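Local coordinates for twitching motility pilus retraction protein (Geobacter sulfurreducens PCA, PDB 5ZFQ) that probably hydrolyses ATP as a ring-shaped motor that drives retraction of the type IV pilus in twitching motility, at residues L32-V37 against K102-F107; D43-T48 against A119-V124. One frame throughout, in Å; residues are numbered along the deposited sequence.

Contact 1: residues L32-V37 against K102-F107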
loop_
_atom_site.group_PDB
_atom_site.type_symbol
_atom_site.label_atom_id
_atom_site.label_comp_id
_atom_site.label_asym_id
_atom_site.label_seq_id
_atom_site.Cartn_x
_atom_site.Cartn_y
_atom_site.Cartn_z
ATOM N N LEU A 32 22.914 -44.652 -0.409
ATOM C CA LEU A 32 22.862 -43.884 -1.646
ATOM C C LEU A 32 23.902 -42.757 -1.676
ATOM O O LEU A 32 24.558 -42.538 -2.691
ATOM C CB LEU A 32 21.445 -43.327 -1.872
ATOM C CG LEU A 32 20.394 -44.369 -2.319
ATOM C CD1 LEU A 32 19.025 -43.737 -2.553
ATOM C CD2 LEU A 32 20.857 -45.126 -3.566
ATOM N N LEU A 33 24.060 -42.054 -0.562
ATOM C CA LEU A 33 24.984 -40.925 -0.513
ATOM C C LEU A 33 26.406 -41.445 -0.456
ATOM O O LEU A 33 27.322 -40.847 -1.029
ATOM C CB LEU A 33 24.684 -40.026 0.691
ATOM C CG LEU A 33 23.311 -39.335 0.681
ATOM C CD1 LEU A 33 22.901 -38.931 2.099
ATOM C CD2 LEU A 33 23.350 -38.128 -0.244
ATOM N N THR A 34 26.583 -42.564 0.247
ATOM C CA THR A 34 27.885 -43.193 0.332
ATOM C C THR A 34 28.301 -43.524 -1.085
ATOM O O THR A 34 29.393 -43.180 -1.520
ATOM C CB THR A 34 27.864 -44.446 1.215
ATOM O OG1 THR A 34 27.664 -44.059 2.581
ATOM C CG2 THR A 34 29.182 -45.191 1.108
ATOM N N GLU A 35 27.392 -44.151 -1.813
ATOM C CA GLU A 35 27.609 -44.450 -3.221
ATOM C C GLU A 35 27.984 -43.194 -4.022
ATOM O O GLU A 35 28.969 -43.202 -4.774
ATOM C CB GLU A 35 26.361 -45.101 -3.812
ATOM C CG GLU A 35 26.397 -45.224 -5.310
ATOM C CD GLU A 35 27.068 -46.494 -5.789
ATOM O OE1 GLU A 35 28.191 -46.794 -5.308
ATOM O OE2 GLU A 35 26.479 -47.177 -6.664
ATOM N N LEU A 36 27.205 -42.124 -3.839
ATOM C CA LEU A 36 27.462 -40.834 -4.470
ATOM C C LEU A 36 28.892 -40.355 -4.248
ATOM O O LEU A 36 29.609 -40.036 -5.205
ATOM C CB LEU A 36 26.483 -39.786 -3.943
ATOM C CG LEU A 36 26.714 -38.327 -4.385
ATOM C CD1 LEU A 36 26.492 -38.057 -5.912
ATOM C CD2 LEU A 36 25.868 -37.376 -3.536
ATOM N N VAL A 37 29.306 -40.310 -2.985
ATOM C CA VAL A 37 30.614 -39.770 -2.636
ATOM C C VAL A 37 31.731 -40.661 -3.172
ATOM O O VAL A 37 32.649 -40.164 -3.823
ATOM C CB VAL A 37 30.784 -39.591 -1.105
ATOM C CG1 VAL A 37 32.192 -39.120 -0.781
ATOM C CG2 VAL A 37 29.770 -38.595 -0.554
ATOM N N LYS A 102 27.945 -38.621 9.502
ATOM C CA LYS A 102 29.222 -38.796 10.204
ATOM C C LYS A 102 30.114 -39.797 9.454
ATOM O O LYS A 102 29.656 -40.872 9.048
ATOM C CB LYS A 102 28.980 -39.253 11.656
ATOM C CG LYS A 102 29.866 -40.405 12.151
ATOM C CD LYS A 102 29.157 -41.295 13.182
ATOM C CE LYS A 102 29.969 -42.555 13.500
ATOM N NZ LYS A 102 29.294 -43.442 14.504
ATOM N N GLY A 103 31.375 -39.429 9.244
ATOM C CA GLY A 103 32.310 -40.297 8.549
ATOM C C GLY A 103 32.237 -40.237 7.034
ATOM O O GLY A 103 33.043 -40.852 6.346
ATOM N N LEU A 104 31.274 -39.493 6.500
ATOM C CA LEU A 104 31.123 -39.392 5.058
ATOM C C LEU A 104 31.266 -37.945 4.580
ATOM O O LEU A 104 32.336 -37.538 4.134
ATOM C CB LEU A 104 29.774 -39.971 4.635
ATOM C CG LEU A 104 29.475 -40.096 3.135
ATOM C CD1 LEU A 104 30.529 -40.931 2.406
ATOM C CD2 LEU A 104 28.091 -40.690 2.939
ATOM N N SER A 105 30.198 -37.158 4.679
ATOM C CA SER A 105 30.256 -35.791 4.175
ATOM C C SER A 105 29.120 -34.919 4.680
ATOM O O SER A 105 28.149 -35.415 5.245
ATOM C CB SER A 105 30.250 -35.780 2.636
ATOM O OG SER A 105 30.491 -34.465 2.137
ATOM N N ARG A 106 29.266 -33.612 4.470
ATOM C CA ARG A 106 28.176 -32.661 4.633
ATOM C C ARG A 106 27.436 -32.586 3.297
ATOM O O ARG A 106 28.061 -32.644 2.230
ATOM C CB ARG A 106 28.712 -31.287 5.048
ATOM C CG ARG A 106 28.913 -31.053 6.553
ATOM C CD ARG A 106 27.581 -30.980 7.322
ATOM N NE ARG A 106 27.570 -29.810 8.214
ATOM C CZ ARG A 106 26.484 -29.135 8.614
ATOM N NH1 ARG A 106 25.262 -29.513 8.238
ATOM N NH2 ARG A 106 26.626 -28.073 9.411
ATOM N N PHE A 107 26.109 -32.490 3.343
ATOM C CA PHE A 107 25.338 -32.377 2.109
ATOM C C PHE A 107 24.403 -31.190 2.155
ATOM O O PHE A 107 24.039 -30.725 3.223
ATOM C CB PHE A 107 24.543 -33.659 1.852
ATOM C CG PHE A 107 25.401 -34.893 1.750
ATOM C CD1 PHE A 107 25.789 -35.587 2.892
ATOM C CD2 PHE A 107 25.836 -35.349 0.521
ATOM C CE1 PHE A 107 26.585 -36.726 2.802
ATOM C CE2 PHE A 107 26.633 -36.486 0.433
ATOM C CZ PHE A 107 27.003 -37.177 1.576
#
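Leu33, on the inner side of helix 29-38, lays its CD2 methyl over one face of the Phe107 ring, a CH-pi contact of 4.0 Å from CD2 to the ring centroid, displaced toward the rim. Its CG stands anti to the carbonyl carbon (chi1 -64°), which runs the branch past the ring in the direction opposite to the phenyl group. Leu33 CB also packs 4.1 Å from Leu104 CD2. One residue on, that same Leu104 CD2 methyl comes to 3.4 Å from Thr34 OG1, a van der Waals contact; the hydroxyl itself is hydrogen-bonded to the carbonyl of His30, one turn earlier. Leu36 touches the ring obliquely, CD2 lying 4.1 Å from Phe107 CE2. Val37 closes the row with two contacts: it and Leu104 reach toward each other tip to tip, Leu104 CD1 lying 3.8 Å from Val37 CB, while its CG2 approaches the edge of the Phe107 ring near the ring plane, 3.8 Å from CZ. The two methyls of Leu104 thus divide between successive turns of the helix, CD2 toward Leu33 and Thr34, CD1 toward Val37. With an alanine in place of Leu104, a gap is likely to open between the helix and the bulge, Val37 and Thr34 losing the methyls packed against them. No hydrogen bond spans the segments. Leu104 and Ser105 both face Ile101, a classic beta bulge. The axis of helical segment 32-37 makes 107° with that of strand 105-107, an alpha-on-beta packing in which helix 29-38 covers one face of the antiparallel sheet in the N-terminal domain.

Contact 2: residues D43-T48 against A119-V124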
loop_
_atom_site.group_PDB
_atom_site.type_symbol
_atom_site.label_atom_id
_atom_site.label_comp_id
_atom_site.label_asym_id
_atom_site.label_seq_id
_atom_site.Cartn_x
_atom_site.Cartn_y
_atom_site.Cartn_z
ATOM N N ASP A 43 25.981 -34.668 -7.471
ATOM C CA ASP A 43 24.537 -34.520 -7.300
ATOM C C ASP A 43 23.806 -35.859 -7.310
ATOM O O ASP A 43 24.067 -36.715 -8.148
ATOM C CB ASP A 43 23.979 -33.611 -8.393
ATOM C CG ASP A 43 24.716 -32.306 -8.476
ATOM O OD1 ASP A 43 24.348 -31.392 -7.721
ATOM O OD2 ASP A 43 25.680 -32.197 -9.283
ATOM N N LEU A 44 22.895 -36.034 -6.363
ATOM C CA LEU A 44 22.073 -37.236 -6.301
ATOM C C LEU A 44 20.603 -36.873 -6.542
ATOM O O LEU A 44 20.050 -35.969 -5.889
ATOM C CB LEU A 44 22.245 -37.942 -4.949
ATOM C CG LEU A 44 21.236 -39.061 -4.657
ATOM C CD1 LEU A 44 21.466 -40.283 -5.589
ATOM C CD2 LEU A 44 21.264 -39.451 -3.169
ATOM N N HIS A 45 19.969 -37.552 -7.494
ATOM C CA HIS A 45 18.578 -37.231 -7.796
ATOM C C HIS A 45 17.657 -38.351 -7.385
ATOM O O HIS A 45 17.875 -39.510 -7.737
ATOM C CB HIS A 45 18.397 -36.918 -9.271
ATOM C CG HIS A 45 18.971 -35.602 -9.669
ATOM N ND1 HIS A 45 18.215 -34.453 -9.725
ATOM C CD2 HIS A 45 20.236 -35.241 -9.996
ATOM C CE1 HIS A 45 18.988 -33.440 -10.083
ATOM N NE2 HIS A 45 20.217 -33.892 -10.253
ATOM N N ILE A 46 16.630 -37.978 -6.626
ATOM C CA ILE A 46 15.628 -38.919 -6.134
ATOM C C ILE A 46 14.255 -38.505 -6.657
ATOM O O ILE A 46 13.606 -37.601 -6.111
ATOM C CB ILE A 46 15.586 -38.988 -4.572
ATOM C CG1 ILE A 46 16.985 -39.260 -4.010
ATOM C CG2 ILE A 46 14.565 -40.016 -4.114
ATOM C CD1 ILE A 46 17.578 -40.594 -4.484
ATOM N N THR A 47 13.809 -39.173 -7.711
ATOM C CA THR A 47 12.533 -38.833 -8.281
ATOM C C THR A 47 11.896 -40.110 -8.790
ATOM O O THR A 47 12.603 -41.090 -9.042
ATOM C CB THR A 47 12.698 -37.795 -9.396
ATOM O OG1 THR A 47 11.437 -37.175 -9.655
ATOM C CG2 THR A 47 13.227 -38.439 -10.669
ATOM N N THR A 48 10.575 -40.110 -8.938
ATOM C CA THR A 48 9.850 -41.331 -9.298
ATOM C C THR A 48 10.027 -41.774 -10.752
ATOM O O THR A 48 10.279 -40.963 -11.632
ATOM C CB THR A 48 8.348 -41.174 -9.034
ATOM O OG1 THR A 48 7.837 -40.089 -9.817
ATOM C CG2 THR A 48 8.096 -40.906 -7.550
ATOM N N ALA A 119 10.278 -35.347 -4.379
ATOM C CA ALA A 119 11.443 -35.397 -5.244
ATOM C C ALA A 119 12.617 -34.741 -4.507
ATOM O O ALA A 119 12.442 -33.749 -3.800
ATOM C CB ALA A 119 11.163 -34.701 -6.580
ATOM N N GLY A 120 13.808 -35.301 -4.650
ATOM C CA GLY A 120 14.944 -34.794 -3.918
ATOM C C GLY A 120 16.155 -34.564 -4.791
ATOM O O GLY A 120 16.442 -35.313 -5.748
ATOM N N VAL A 121 16.871 -33.496 -4.476
ATOM C CA VAL A 121 18.189 -33.325 -5.053
ATOM C C VAL A 121 19.185 -33.131 -3.914
ATOM O O VAL A 121 18.992 -32.281 -3.017
ATOM C CB VAL A 121 18.255 -32.147 -6.046
ATOM C CG1 VAL A 121 19.684 -31.980 -6.558
ATOM C CG2 VAL A 121 17.292 -32.392 -7.203
ATOM N N PHE A 122 20.240 -33.943 -3.946
ATOM C CA PHE A 122 21.239 -33.889 -2.900
ATOM C C PHE A 122 22.608 -33.607 -3.470
ATOM O O PHE A 122 23.014 -34.168 -4.488
ATOM C CB PHE A 122 21.184 -35.176 -2.085
ATOM C CG PHE A 122 19.835 -35.395 -1.480
ATOM C CD1 PHE A 122 19.522 -34.854 -0.248
ATOM C CD2 PHE A 122 18.849 -36.069 -2.181
ATOM C CE1 PHE A 122 18.245 -35.011 0.288
ATOM C CE2 PHE A 122 17.574 -36.237 -1.655
ATOM C CZ PHE A 122 17.270 -35.714 -0.418
ATOM N N ARG A 123 23.297 -32.682 -2.814
ATOM C CA ARG A 123 24.544 -32.140 -3.336
ATOM C C ARG A 123 25.633 -32.227 -2.285
ATOM O O ARG A 123 25.439 -31.815 -1.151
ATOM C CB ARG A 123 24.339 -30.683 -3.790
ATOM C CG ARG A 123 23.220 -30.502 -4.813
ATOM C CD ARG A 123 23.111 -29.071 -5.305
ATOM N NE ARG A 123 22.478 -28.197 -4.320
ATOM C CZ ARG A 123 22.812 -26.919 -4.096
ATOM N NH1 ARG A 123 23.800 -26.351 -4.774
ATOM N NH2 ARG A 123 22.154 -26.204 -3.182
ATOM N N VAL A 124 26.776 -32.772 -2.668
ATOM C CA VAL A 124 27.943 -32.810 -1.798
ATOM C C VAL A 124 28.497 -31.425 -1.448
ATOM O O VAL A 124 28.773 -30.603 -2.331
ATOM C CB VAL A 124 29.077 -33.629 -2.441
ATOM C CG1 VAL A 124 30.360 -33.547 -1.593
ATOM C CG2 VAL A 124 28.629 -35.073 -2.615
#
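Strands 43-46 and 119-124 run antiparallel, 166° between their directions, and four backbone hydrogen bonds join the pairs Leu44-Phe122 and Ile46-Gly120. The straightest runs from Ile46 N to Gly120 O, 2.8 Å at 173°. On one face, Leu44 CB meets Phe122 CB at 4.1 Å, and Ile46 CG1 comes to the edge of the Phe122 ring, 3.9 Å from CE2. With CG anti to the carbonyl carbon (chi1 -58°), the ring lies back along its own strand over Gly120, where a beta carbon would clash with CE2. This is the central pairing of a six-stranded antiparallel sheet, and the Leu44-Phe122 face lies under helices 29-38 and 70-79. On the face of Asp43 and His45, Val121 runs alongside the imidazole: CG1 sits over the ring face, a CH-pi contact, and CG2 is 3.4 Å from ND1. His45 NE2 is hydrogen-bonded to Asp222 of a second subunit, and Thr47 OG1 to Asn200 of that subunit. Asp43 and Arg123 point the same way with nearly coplanar end groups, yet Asp43 OD1 reaches the aliphatic stem of Arg123, 3.2 Å from CG, and stays 5.0 Å from Arg123 NE.

Both contacts reach the same antiparallel sheet, contact 1 through strand 105-114 and contact 2 through its neighbour 117-125, but contact 1 packs a helix upon it while contact 2 is a pairing within it. They meet in one apolar layer: Leu33 CD2 packs 3.8 Å from Leu44 CD2, and Leu36 CD2 lies 3.7 Å from Val124 CG2. Contact 1 is partly buried, held by side-chain packing alone, and touched by no other chain. Contact 2 is buried and rests on backbone hydrogen bonds; here the strands turn apolar groups to helix 29-38 and the Asp43-His45 face, with its polar groups, to the second subunit.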